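Local coordinates for protein tyrosinase (Burkholderia thailandensis, PDB 5ZRD) that binds a pair of copper ions and probably hydroxylates monophenols to catechols and oxidises these to quinones, as tyrosinases do, at residues A[122-127]-A[214-219]; A[177-182]-A[210-215]; A[70-75]-A[475-480]; A[436-441]-A[468-473]. One frame throughout, in Å; residues are numbered along the deposited sequence.

Contact 1: residues A[122-127]-A[214-219]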
loop_
_atom_site.group_PDB
_atom_site.type_symbol
_atom_site.label_atom_id
_atom_site.label_comp_id
_atom_site.label_asym_id
_atom_site.label_seq_id
_atom_site.Cartn_x
_atom_site.Cartn_y
_atom_site.Cartn_z
ATOM N N GLU A 122 -17.302 51.832 3.278
ATOM C CA GLU A 122 -17.179 52.752 4.406
ATOM C C GLU A 122 -17.793 52.106 5.664
ATOM O O GLU A 122 -17.221 52.218 6.766
ATOM C CB GLU A 122 -17.832 54.109 4.053
ATOM C CG GLU A 122 -17.290 55.314 4.831
ATOM C CD GLU A 122 -15.779 55.570 4.747
ATOM O OE1 GLU A 122 -15.232 56.136 5.730
ATOM O OE2 GLU A 122 -15.129 55.202 3.705
ATOM N N TYR A 123 -18.936 51.428 5.504
ATOM C CA TYR A 123 -19.594 50.812 6.650
ATOM C C TYR A 123 -18.642 49.798 7.313
ATOM O O TYR A 123 -18.371 49.880 8.537
ATOM C CB TYR A 123 -20.945 50.174 6.306
ATOM C CG TYR A 123 -21.590 49.580 7.528
ATOM C CD1 TYR A 123 -22.297 50.374 8.410
ATOM C CD2 TYR A 123 -21.370 48.262 7.893
ATOM C CE1 TYR A 123 -22.801 49.871 9.607
ATOM C CE2 TYR A 123 -21.902 47.729 9.063
ATOM C CZ TYR A 123 -22.603 48.544 9.939
ATOM O OH TYR A 123 -23.141 48.063 11.099
ATOM N N THR A 124 -18.114 48.881 6.511
ATOM C CA THR A 124 -17.335 47.807 7.079
ATOM C C THR A 124 -16.095 48.413 7.743
ATOM O O THR A 124 -15.715 48.010 8.847
ATOM C CB THR A 124 -16.979 46.715 6.058
ATOM O OG1 THR A 124 -18.123 46.156 5.412
ATOM C CG2 THR A 124 -16.260 45.572 6.725
ATOM N N LEU A 125 -15.483 49.402 7.110
ATOM C CA LEU A 125 -14.267 49.942 7.705
ATOM C C LEU A 125 -14.555 50.546 9.085
ATOM O O LEU A 125 -13.646 50.552 9.943
ATOM C CB LEU A 125 -13.672 51.016 6.805
ATOM C CG LEU A 125 -13.142 50.540 5.464
ATOM C CD1 LEU A 125 -12.921 51.729 4.528
ATOM C CD2 LEU A 125 -11.874 49.728 5.650
ATOM N N LYS A 126 -15.747 51.129 9.264
ATOM C CA LYS A 126 -16.041 51.895 10.486
ATOM C C LYS A 126 -16.850 51.057 11.481
ATOM O O LYS A 126 -16.872 51.418 12.615
ATOM C CB LYS A 126 -16.827 53.170 10.164
ATOM C CG LYS A 126 -16.081 54.214 9.338
ATOM C CD LYS A 126 -16.989 55.290 8.754
ATOM C CE LYS A 126 -16.961 56.612 9.501
ATOM N NZ LYS A 126 -17.455 56.497 10.899
ATOM N N HIS A 127 -17.509 49.979 11.058
ATOM C CA HIS A 127 -18.396 49.219 11.954
ATOM C C HIS A 127 -18.270 47.686 11.838
ATOM O O HIS A 127 -18.929 46.975 12.590
ATOM C CB HIS A 127 -19.830 49.651 11.671
ATOM C CG HIS A 127 -20.008 51.082 12.012
ATOM N ND1 HIS A 127 -20.368 52.027 11.075
ATOM C CD2 HIS A 127 -19.764 51.736 13.164
ATOM C CE1 HIS A 127 -20.394 53.209 11.643
ATOM N NE2 HIS A 127 -20.020 53.056 12.928
ATOM N N SER A 214 -14.684 44.390 15.678
ATOM C CA SER A 214 -13.496 45.165 15.953
ATOM C C SER A 214 -12.252 44.500 15.320
ATOM O O SER A 214 -11.380 45.181 14.753
ATOM C CB SER A 214 -13.406 45.341 17.450
ATOM O OG SER A 214 -12.078 45.542 17.810
ATOM N N ASN A 215 -12.166 43.167 15.406
ATOM C CA ASN A 215 -11.122 42.380 14.701
ATOM C C ASN A 215 -11.248 42.625 13.195
ATOM O O ASN A 215 -10.254 42.923 12.547
ATOM C CB ASN A 215 -11.228 40.891 15.041
ATOM C CG ASN A 215 -10.058 40.028 14.623
ATOM O OD1 ASN A 215 -10.241 38.940 14.057
ATOM N ND2 ASN A 215 -8.860 40.469 14.911
ATOM N N VAL A 216 -12.456 42.617 12.647
ATOM C CA VAL A 216 -12.542 42.796 11.217
ATOM C C VAL A 216 -12.044 44.202 10.874
ATOM O O VAL A 216 -11.340 44.372 9.857
ATOM C CB VAL A 216 -13.960 42.517 10.700
ATOM C CG1 VAL A 216 -14.176 43.053 9.295
ATOM C CG2 VAL A 216 -14.252 41.021 10.746
ATOM N N ARG A 217 -12.360 45.196 11.725
ATOM C CA ARG A 217 -11.951 46.600 11.396
ATOM C C ARG A 217 -10.420 46.760 11.432
ATOM O O ARG A 217 -9.824 47.502 10.637
ATOM C CB ARG A 217 -12.600 47.581 12.370
ATOM C CG ARG A 217 -14.092 47.805 12.161
ATOM C CD ARG A 217 -14.613 48.820 13.174
ATOM N NE ARG A 217 -14.074 50.146 12.875
ATOM C CZ ARG A 217 -13.836 51.101 13.781
ATOM N NH1 ARG A 217 -14.316 50.999 15.013
ATOM N NH2 ARG A 217 -13.053 52.113 13.456
ATOM N N ALA A 218 -9.792 46.067 12.374
ATOM C CA ALA A 218 -8.343 46.142 12.587
ATOM C C ALA A 218 -7.618 45.486 11.413
ATOM O O ALA A 218 -6.644 45.993 10.940
ATOM C CB ALA A 218 -7.954 45.461 13.884
ATOM N N TRP A 219 -8.068 44.312 11.018
ATOM C CA TRP A 219 -7.521 43.646 9.843
ATOM C C TRP A 219 -7.628 44.554 8.614
ATOM O O TRP A 219 -6.660 44.704 7.861
ATOM C CB TRP A 219 -8.253 42.335 9.588
ATOM C CG TRP A 219 -7.681 41.132 10.270
ATOM C CD1 TRP A 219 -8.032 40.629 11.488
ATOM C CD2 TRP A 219 -6.725 40.216 9.731
ATOM N NE1 TRP A 219 -7.358 39.468 11.745
ATOM C CE2 TRP A 219 -6.539 39.196 10.692
ATOM C CE3 TRP A 219 -5.977 40.168 8.554
ATOM C CZ2 TRP A 219 -5.677 38.126 10.485
ATOM C CZ3 TRP A 219 -5.106 39.116 8.362
ATOM C CH2 TRP A 219 -4.953 38.114 9.315
HETATM O O HOH W 1 -11.142 50.036 9.957
#
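Arg217 lays its side chain across the backbone carbonyls of Leu125 and Lys126, and through it helix 205-221 meets the short helix 122-127 within the central domain of the tyrosinase fold. The two short axes approach to 8.0 Å and cross steeply, at -113°. The Arg217 NE donates to Leu125 O at 3.0 Å in a nearly straight bond (171°). This oxygen lies close to the guanidinium plane, although the donor is tilted somewhat from the plane of the carbonyl. Lys126 O sits instead over one face of the same guanidinium; it is 3.1 Å from Arg217 NE but badly angled for a hydrogen bond. A bend at chi3 (69°) brings NE onto Leu125 O, while the aliphatic part packs on the backbone, with Arg217 CG 3.7 Å from Thr124 O. A water also joins the two backbones, 2.6 Å from Leu125 O and 2.9 Å from Arg217 O, so Leu125 O is approached by both NE and the water. The guanidinium has a further, weak hydrogen bond from NH2 to Thr226 O. Thr124 OG1 bonds with Trp117 NE1 and Asp118 O, which helps to fix the rotation of the side chain and directs its methyl to the neighbouring helix: Thr124 CG2 touches Val216 CG1 at 4.2 Å.

Contact 2: residues A[177-182]-A[210-215]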
loop_
_atom_site.group_PDB
_atom_site.type_symbol
_atom_site.label_atom_id
_atom_site.label_comp_id
_atom_site.label_asym_id
_atom_site.label_seq_id
_atom_site.Cartn_x
_atom_site.Cartn_y
_atom_site.Cartn_z
ATOM N N THR A 177 -22.074 26.291 13.561
ATOM C CA THR A 177 -20.847 26.890 13.093
ATOM C C THR A 177 -20.549 28.050 14.020
ATOM O O THR A 177 -21.526 28.646 14.523
ATOM C CB THR A 177 -20.922 27.316 11.625
ATOM O OG1 THR A 177 -22.004 28.221 11.436
ATOM C CG2 THR A 177 -21.117 26.147 10.683
ATOM N N VAL A 178 -19.254 28.339 14.221
ATOM C CA VAL A 178 -18.854 29.494 15.008
ATOM C C VAL A 178 -17.802 30.324 14.279
ATOM O O VAL A 178 -17.043 29.830 13.503
ATOM C CB VAL A 178 -18.314 29.078 16.393
ATOM C CG1 VAL A 178 -19.373 28.304 17.149
ATOM C CG2 VAL A 178 -17.013 28.280 16.321
ATOM N N ARG A 179 -17.779 31.589 14.658
ATOM C CA ARG A 179 -16.859 32.598 14.234
ATOM C C ARG A 179 -16.058 33.059 15.450
ATOM O O ARG A 179 -16.409 32.745 16.596
ATOM C CB ARG A 179 -17.646 33.772 13.649
ATOM C CG ARG A 179 -18.370 33.437 12.345
ATOM C CD ARG A 179 -19.490 34.410 12.040
ATOM N NE ARG A 179 -20.279 33.956 10.887
ATOM C CZ ARG A 179 -21.434 34.490 10.556
ATOM N NH1 ARG A 179 -21.808 35.611 11.148
ATOM N NH2 ARG A 179 -22.225 33.903 9.669
ATOM N N TYR A 180 -14.958 33.742 15.176
ATOM C CA TYR A 180 -14.229 34.461 16.186
ATOM C C TYR A 180 -15.245 35.170 17.083
ATOM O O TYR A 180 -16.146 35.778 16.562
ATOM C CB TYR A 180 -13.305 35.448 15.492
ATOM C CG TYR A 180 -12.516 36.388 16.356
ATOM C CD1 TYR A 180 -13.050 37.605 16.769
ATOM C CD2 TYR A 180 -11.203 36.107 16.693
ATOM C CE1 TYR A 180 -12.327 38.482 17.563
ATOM C CE2 TYR A 180 -10.458 36.977 17.472
ATOM C CZ TYR A 180 -11.020 38.176 17.900
ATOM O OH TYR A 180 -10.258 39.068 18.596
ATOM N N PRO A 181 -15.092 35.103 18.404
ATOM C CA PRO A 181 -13.841 34.635 19.080
ATOM C C PRO A 181 -13.972 33.207 19.613
ATOM O O PRO A 181 -13.201 32.799 20.470
ATOM C CB PRO A 181 -13.720 35.584 20.279
ATOM C CG PRO A 181 -15.169 35.711 20.692
ATOM C CD PRO A 181 -15.958 35.762 19.392
ATOM N N LEU A 182 -14.917 32.452 19.076
ATOM C CA LEU A 182 -15.199 31.067 19.540
ATOM C C LEU A 182 -14.420 30.007 18.738
ATOM O O LEU A 182 -13.947 30.237 17.605
ATOM C CB LEU A 182 -16.701 30.799 19.422
ATOM C CG LEU A 182 -17.609 31.695 20.266
ATOM C CD1 LEU A 182 -19.054 31.182 20.233
ATOM C CD2 LEU A 182 -17.113 31.739 21.697
ATOM N N GLU A 210 -19.173 42.286 19.110
ATOM C CA GLU A 210 -18.325 43.512 19.190
ATOM C C GLU A 210 -16.860 43.146 18.924
ATOM O O GLU A 210 -16.183 43.830 18.137
ATOM C CB GLU A 210 -18.487 44.243 20.533
ATOM C CG GLU A 210 -19.857 44.907 20.679
ATOM C CD GLU A 210 -20.202 45.445 22.062
ATOM O OE1 GLU A 210 -19.278 45.701 22.852
ATOM O OE2 GLU A 210 -21.407 45.595 22.344
ATOM N N LEU A 211 -16.383 42.086 19.576
ATOM C CA LEU A 211 -15.011 41.655 19.379
ATOM C C LEU A 211 -14.767 41.308 17.901
ATOM O O LEU A 211 -13.698 41.655 17.328
ATOM C CB LEU A 211 -14.733 40.445 20.274
ATOM C CG LEU A 211 -14.534 40.756 21.761
ATOM C CD1 LEU A 211 -14.425 39.465 22.562
ATOM C CD2 LEU A 211 -13.298 41.613 21.994
ATOM N N LEU A 212 -15.730 40.629 17.279
ATOM C CA LEU A 212 -15.539 40.203 15.903
ATOM C C LEU A 212 -15.496 41.465 15.031
ATOM O O LEU A 212 -14.646 41.600 14.167
ATOM C CB LEU A 212 -16.659 39.236 15.507
ATOM C CG LEU A 212 -16.817 38.948 14.010
ATOM C CD1 LEU A 212 -15.538 38.386 13.418
ATOM C CD2 LEU A 212 -17.942 37.987 13.767
ATOM N N ASN A 213 -16.373 42.413 15.289
ATOM C CA ASN A 213 -16.480 43.555 14.378
ATOM C C ASN A 213 -15.192 44.363 14.472
ATOM O O ASN A 213 -14.622 44.858 13.479
ATOM C CB ASN A 213 -17.745 44.385 14.632
ATOM C CG ASN A 213 -18.950 43.741 13.990
ATOM O OD1 ASN A 213 -18.794 43.002 13.009
ATOM N ND2 ASN A 213 -20.130 43.982 14.545
ATOM N N SER A 214 -14.684 44.390 15.678
ATOM C CA SER A 214 -13.496 45.165 15.953
ATOM C C SER A 214 -12.252 44.500 15.320
ATOM O O SER A 214 -11.380 45.181 14.753
ATOM C CB SER A 214 -13.406 45.341 17.450
ATOM O OG SER A 214 -12.078 45.542 17.810
ATOM N N ASN A 215 -12.166 43.167 15.406
ATOM C CA ASN A 215 -11.122 42.380 14.701
ATOM C C ASN A 215 -11.248 42.625 13.195
ATOM O O ASN A 215 -10.254 42.923 12.547
ATOM C CB ASN A 215 -11.228 40.891 15.041
ATOM C CG ASN A 215 -10.058 40.028 14.623
ATOM O OD1 ASN A 215 -10.241 38.940 14.057
ATOM N ND2 ASN A 215 -8.860 40.469 14.911
#
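A type VIa turn, with a cis peptide bond between Tyr180 and Pro181 and a backbone bond from Leu182 N to Arg179 O (2.9 Å), presses its aromatic residue against helix 205-221. CG anti to the backbone N (chi1 175°) directs the Tyr180 ring at the helix, where it is sandwiched between Pro181 and Asn215. Pro181 CB sits over the centre of one face, as is common for a cis proline after an aromatic residue, while the Asn215 amide covers the other, its plane only 17° from that of the ring. Asn215 CB comes within 3.7 Å of Tyr180 CE1. The edge of the ring is directed at the helix backbone: Leu211 O is 3.5 Å from CE1, and Leu212 CA is 3.7 Å from CD1 of Tyr180. The two leucines extend the contact beyond the ring: Leu212 CB lies 3.7 Å from the backbone O of Tyr180, and Leu211 CD1 4.3 Å from Pro181 CG. No hydrogen bond joins the two segments. The turn is tied to other parts of the domain: Arg179 forms a salt bridge with Asp313, Pro181 O accepts from His198 of helix 189-200, and Tyr180 shares a backbone bond with Val284 of helix 274-285, which carries the copper ligands His277 and His281.

Contact 3: residues A[70-75]-A[475-480]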
loop_
_atom_site.group_PDB
_atom_site.type_symbol
_atom_site.label_atom_id
_atom_site.label_comp_id
_atom_site.label_asym_id
_atom_site.label_seq_id
_atom_site.Cartn_x
_atom_site.Cartn_y
_atom_site.Cartn_z
ATOM N N LEU A 70 1.182 5.932 2.556
ATOM C CA LEU A 70 2.590 5.988 2.077
ATOM C C LEU A 70 3.564 6.389 3.207
ATOM O O LEU A 70 3.215 7.159 4.099
ATOM C CB LEU A 70 2.686 6.996 0.929
ATOM C CG LEU A 70 1.985 6.599 -0.362
ATOM C CD1 LEU A 70 1.817 7.816 -1.271
ATOM C CD2 LEU A 70 2.754 5.478 -1.054
ATOM N N PRO A 71 4.832 5.918 3.136
ATOM C CA PRO A 71 5.853 6.393 4.055
ATOM C C PRO A 71 6.208 7.857 3.796
ATOM O O PRO A 71 5.824 8.393 2.769
ATOM C CB PRO A 71 7.101 5.522 3.836
ATOM C CG PRO A 71 6.832 4.762 2.567
ATOM C CD PRO A 71 5.336 4.808 2.328
ATOM N N GLN A 72 6.993 8.412 4.712
ATOM C CA GLN A 72 7.317 9.850 4.854
ATOM C C GLN A 72 7.931 10.401 3.554
ATOM O O GLN A 72 7.545 11.478 3.117
ATOM C CB GLN A 72 8.258 10.038 6.061
ATOM C CG GLN A 72 9.231 11.216 5.960
ATOM C CD GLN A 72 9.843 11.623 7.288
ATOM O OE1 GLN A 72 9.620 12.729 7.795
ATOM N NE2 GLN A 72 10.634 10.731 7.869
ATOM N N ASP A 73 8.855 9.656 2.949
ATOM C CA ASP A 73 9.539 10.065 1.740
ATOM C C ASP A 73 8.780 9.894 0.447
ATOM O O ASP A 73 9.313 10.188 -0.594
ATOM C CB ASP A 73 10.845 9.294 1.611
ATOM C CG ASP A 73 11.844 9.703 2.656
ATOM O OD1 ASP A 73 11.749 10.850 3.156
ATOM O OD2 ASP A 73 12.722 8.881 2.985
ATOM N N ASP A 74 7.556 9.391 0.507
ATOM C CA ASP A 74 6.819 9.042 -0.691
ATOM C C ASP A 74 5.504 9.777 -0.763
ATOM O O ASP A 74 4.881 9.867 -1.843
ATOM C CB ASP A 74 6.518 7.533 -0.687
ATOM C CG ASP A 74 7.739 6.656 -0.985
ATOM O OD1 ASP A 74 8.841 7.171 -1.269
ATOM O OD2 ASP A 74 7.594 5.411 -0.879
ATOM N N ILE A 75 5.046 10.230 0.405
ATOM C CA ILE A 75 3.691 10.798 0.590
ATOM C C ILE A 75 3.717 12.254 0.097
ATOM O O ILE A 75 4.770 12.908 0.068
ATOM C CB ILE A 75 3.243 10.722 2.074
ATOM C CG1 ILE A 75 1.753 11.019 2.243
ATOM C CG2 ILE A 75 4.088 11.643 2.952
ATOM C CD1 ILE A 75 1.181 10.650 3.624
ATOM N N CYS A 475 1.398 8.986 9.976
ATOM C CA CYS A 475 2.762 8.762 10.529
ATOM C C CYS A 475 3.153 9.961 11.411
ATOM O O CYS A 475 2.846 11.096 11.061
ATOM C CB CYS A 475 3.796 8.446 9.437
ATOM S SG CYS A 475 3.695 9.388 7.878
ATOM N N ALA A 476 3.797 9.727 12.564
ATOM C CA ALA A 476 4.158 10.829 13.512
ATOM C C ALA A 476 5.255 11.733 12.921
ATOM O O ALA A 476 5.465 12.857 13.395
ATOM C CB ALA A 476 4.589 10.257 14.846
ATOM N N ASN A 477 5.916 11.248 11.866
ATOM C CA ASN A 477 7.149 11.832 11.316
ATOM C C ASN A 477 6.857 12.972 10.320
ATOM O O ASN A 477 7.413 14.062 10.489
ATOM C CB ASN A 477 8.032 10.745 10.681
ATOM C CG ASN A 477 7.317 9.829 9.702
ATOM O OD1 ASN A 477 6.121 9.974 9.434
ATOM N ND2 ASN A 477 8.048 8.869 9.156
ATOM N N CYS A 478 6.035 12.724 9.278
ATOM C CA CYS A 478 5.801 13.678 8.132
ATOM C C CYS A 478 4.313 14.048 8.015
ATOM O O CYS A 478 3.467 13.236 7.599
ATOM C CB CYS A 478 6.267 13.109 6.788
ATOM S SG CYS A 478 6.065 14.213 5.352
ATOM N N LEU A 479 4.034 15.308 8.339
ATOM C CA LEU A 479 2.719 15.914 8.147
ATOM C C LEU A 479 2.560 16.317 6.666
ATOM O O LEU A 479 1.798 15.671 5.935
ATOM C CB LEU A 479 2.595 17.098 9.117
ATOM C CG LEU A 479 1.184 17.422 9.600
ATOM C CD1 LEU A 479 1.200 17.937 11.031
ATOM C CD2 LEU A 479 0.513 18.418 8.666
ATOM N N THR A 480 3.302 17.342 6.223
ATOM C CA THR A 480 3.316 17.836 4.814
ATOM C C THR A 480 4.388 18.934 4.690
ATOM O O THR A 480 4.161 20.052 5.142
ATOM C CB THR A 480 1.915 18.301 4.376
ATOM O OG1 THR A 480 1.223 17.159 3.871
ATOM C CG2 THR A 480 1.910 19.378 3.309
HETATM O O HOH W 2 7.826 6.652 7.265
HETATM O O HOH W 3 9.685 14.924 9.318
#
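Gln72 places CG anti to its backbone N (chi1 150°) and runs extended from there, which lays its chain along Cys478 CB, while Cys478 holds SG anti to its own N (chi1 -178°) and so brings the sulfur to Ile75. This is a loop-to-loop contact between a type I turn of the central domain, closed by Asp74 N to Pro71 O at 3.0 Å, and the loop between strands 456-466 and 485-489. Cys478 CB is covered by the glutamine, 3.6 Å from Gln72 CG. The amide planes of Gln72 and Asn477 are 38° apart and share no hydrogen bond; waters join the loops instead. One accepts from Gln72 N and from Asn477 ND2, the latter at 2.9 Å, and another lies 2.7 Å from both Gln72 OE1 and Asn477 O. Both loops also face other subunits: Asp74 makes a salt bridge with Arg64 of a second subunit, and Leu479 packs on Pro163 of a third. Cys475 and Cys478 have the spacing of a Cys-X-X-Cys pair, but no disulfide is formed in this structure; the sulfur of Cys478 instead meets a methyl group, Cys478 SG lying 4.0 Å from Ile75 CG2.

Contact 4: residues A[436-441]-A[468-473]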
loop_
_atom_site.group_PDB
_atom_site.type_symbol
_atom_site.label_atom_id
_atom_site.label_comp_id
_atom_site.label_asym_id
_atom_site.label_seq_id
_atom_site.Cartn_x
_atom_site.Cartn_y
_atom_site.Cartn_z
ATOM N N GLN A 436 5.898 21.737 9.408
ATOM C CA GLN A 436 5.141 20.509 9.781
ATOM C C GLN A 436 3.878 20.898 10.562
ATOM O O GLN A 436 3.720 20.523 11.730
ATOM C CB GLN A 436 6.033 19.559 10.587
ATOM C CG GLN A 436 6.415 18.300 9.822
ATOM C CD GLN A 436 7.782 17.783 10.196
ATOM O OE1 GLN A 436 7.932 16.670 10.696
ATOM N NE2 GLN A 436 8.794 18.596 9.944
ATOM N N ILE A 437 2.947 21.554 9.863
ATOM C CA ILE A 437 2.012 22.503 10.485
ATOM C C ILE A 437 0.546 22.017 10.386
ATOM O O ILE A 437 0.092 21.417 9.405
ATOM C CB ILE A 437 2.234 23.901 9.867
ATOM C CG1 ILE A 437 1.367 24.981 10.523
ATOM C CG2 ILE A 437 2.057 23.864 8.351
ATOM C CD1 ILE A 437 1.858 25.440 11.884
ATOM N N GLN A 438 -0.186 22.332 11.446
ATOM C CA GLN A 438 -1.565 22.015 11.658
ATOM C C GLN A 438 -2.365 23.324 11.528
ATOM O O GLN A 438 -2.217 24.235 12.358
ATOM C CB GLN A 438 -1.615 21.365 13.056
ATOM C CG GLN A 438 -2.848 20.540 13.429
ATOM C CD GLN A 438 -3.253 19.494 12.424
ATOM O OE1 GLN A 438 -3.786 19.817 11.361
ATOM N NE2 GLN A 438 -3.033 18.234 12.761
ATOM N N GLY A 439 -3.165 23.487 10.476
ATOM C CA GLY A 439 -4.069 24.631 10.396
ATOM C C GLY A 439 -3.448 25.896 9.796
ATOM O O GLY A 439 -2.272 25.948 9.465
ATOM N N SER A 440 -4.256 26.948 9.722
ATOM C CA SER A 440 -3.878 28.225 9.101
ATOM C C SER A 440 -2.875 28.964 9.988
ATOM O O SER A 440 -2.751 28.624 11.176
ATOM C CB SER A 440 -5.103 29.079 8.853
ATOM O OG SER A 440 -6.040 28.408 8.009
ATOM N N PHE A 441 -2.152 29.936 9.410
ATOM C CA PHE A 441 -1.161 30.723 10.167
ATOM C C PHE A 441 -0.852 32.048 9.464
ATOM O O PHE A 441 -1.108 32.233 8.284
ATOM C CB PHE A 441 0.107 29.923 10.483
ATOM C CG PHE A 441 0.980 29.513 9.335
ATOM C CD1 PHE A 441 0.723 28.358 8.625
ATOM C CD2 PHE A 441 2.103 30.241 8.999
ATOM C CE1 PHE A 441 1.529 27.975 7.557
ATOM C CE2 PHE A 441 2.913 29.861 7.934
ATOM C CZ PHE A 441 2.636 28.720 7.224
ATOM N N SER A 468 -5.000 27.532 5.419
ATOM C CA SER A 468 -4.647 26.160 5.179
ATOM C C SER A 468 -5.783 25.263 5.687
ATOM O O SER A 468 -6.958 25.622 5.576
ATOM C CB SER A 468 -3.308 25.857 5.781
ATOM O OG SER A 468 -2.907 24.527 5.460
ATOM N N ARG A 469 -5.444 24.143 6.293
ATOM C CA ARG A 469 -6.402 23.075 6.531
ATOM C C ARG A 469 -6.011 22.352 7.826
ATOM O O ARG A 469 -4.814 22.341 8.181
ATOM C CB ARG A 469 -6.322 22.117 5.341
ATOM C CG ARG A 469 -4.907 21.591 5.141
ATOM C CD ARG A 469 -4.787 20.440 4.171
ATOM N NE ARG A 469 -5.464 19.319 4.781
ATOM C CZ ARG A 469 -5.673 18.154 4.192
ATOM N NH1 ARG A 469 -6.299 17.195 4.860
ATOM N NH2 ARG A 469 -5.240 17.963 2.956
ATOM N N TRP A 470 -6.970 21.764 8.535
ATOM C CA TRP A 470 -6.607 20.800 9.559
ATOM C C TRP A 470 -6.142 19.520 8.869
ATOM O O TRP A 470 -6.732 19.164 7.865
ATOM C CB TRP A 470 -7.808 20.504 10.454
ATOM C CG TRP A 470 -8.347 21.710 11.145
ATOM C CD1 TRP A 470 -9.564 22.288 10.950
ATOM C CD2 TRP A 470 -7.672 22.495 12.141
ATOM N NE1 TRP A 470 -9.704 23.371 11.769
ATOM C CE2 TRP A 470 -8.561 23.523 12.516
ATOM C CE3 TRP A 470 -6.427 22.406 12.769
ATOM C CZ2 TRP A 470 -8.237 24.473 13.488
ATOM C CZ3 TRP A 470 -6.113 23.328 13.745
ATOM C CH2 TRP A 470 -7.017 24.338 14.108
ATOM N N ASN A 471 -5.167 18.824 9.453
ATOM C CA ASN A 471 -4.655 17.552 8.925
ATOM C C ASN A 471 -4.725 16.421 9.946
ATOM O O ASN A 471 -4.324 16.580 11.104
ATOM C CB ASN A 471 -3.172 17.608 8.588
ATOM C CG ASN A 471 -2.935 18.076 7.175
ATOM O OD1 ASN A 471 -2.322 19.117 6.973
ATOM N ND2 ASN A 471 -3.414 17.304 6.215
ATOM N N VAL A 472 -5.160 15.276 9.452
ATOM C CA VAL A 472 -5.069 13.994 10.161
ATOM C C VAL A 472 -4.087 13.107 9.399
ATOM O O VAL A 472 -4.357 12.756 8.259
ATOM C CB VAL A 472 -6.436 13.291 10.221
ATOM C CG1 VAL A 472 -6.339 11.930 10.898
ATOM C CG2 VAL A 472 -7.486 14.162 10.873
ATOM N N VAL A 473 -2.996 12.746 10.029
ATOM C CA VAL A 473 -1.912 12.071 9.328
ATOM C C VAL A 473 -1.553 10.760 10.040
ATOM O O VAL A 473 -1.497 10.708 11.288
ATOM C CB VAL A 473 -0.688 12.994 9.202
ATOM C CG1 VAL A 473 -0.218 13.530 10.549
ATOM C CG2 VAL A 473 0.448 12.300 8.466
HETATM O O HOH W 4 -1.323 24.088 7.715
#
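Two extended loop segments run past each other with their directions 134° apart, coming so close at Gly439 and Trp470 that their CA atoms are separated by 4.7 Å. The Gln438 amide takes over the pairing that a strand backbone would provide. Its OE1 accepts from Asn471 N at 2.6 Å (164°), and its NE2 donates to Asn471 O at 2.7 Å; each bond lies in the plane of the accepting carbonyl, on a lone pair. Both polar atoms of the side chain thus grip the backbone of one residue, which fixes the amide's rotation. A bend at chi2 (50°) carries the group there, with OE1 also at the edge of the Trp470 ring. The neighbouring bond, Gly439 N to Arg469 O at 3.0 Å, is weak and far from straight. Gly439 has a positive phi, and its bare CA rests 4.0 Å from Trp470 CE3. These loops lead into strand 441-450 and out of strand 456-466, antiparallel neighbours in a mixed sheet, and Phe441 still makes backbone bonds with Ile466. Beside that pair, Ser468 N donates to Ser440 OG at 2.9 Å, and this hydroxyl has a second hydrogen bond, with Gly305 O. Ser468 is also bonded through its backbone to Asn307, a residue of the pocket around the oxygen atom bound at the copper site, while Pro163 of a third subunit packs on Gln438. A water links the two segments, donating to Gly439 O at 2.7 Å and lying 2.8 Å from Ser468 OG.

In the fold
Contacts 1 and 2 lie with centres 12 Å apart on successive turns of helix 205-221, sharing Ser214 and Asn215, and belong wholly to the central copper-binding domain. Contacts 3 and 4 form a second pair, 14 Å between centres, which touch where Leu479 meets Ile437 and Asn471; both reach the third subunit. Contact 1 and contact 3 are farthest apart, at 41 Å, on opposite sides of the chain's centre. Along the sequence, contact 3 joins residues 70-75 to 475-480 and so spans the other three, with contacts 1 and 2 both closed before contact 4 opens. Contact 3 therefore ties the central domain to the later loops that follow strand 456-466.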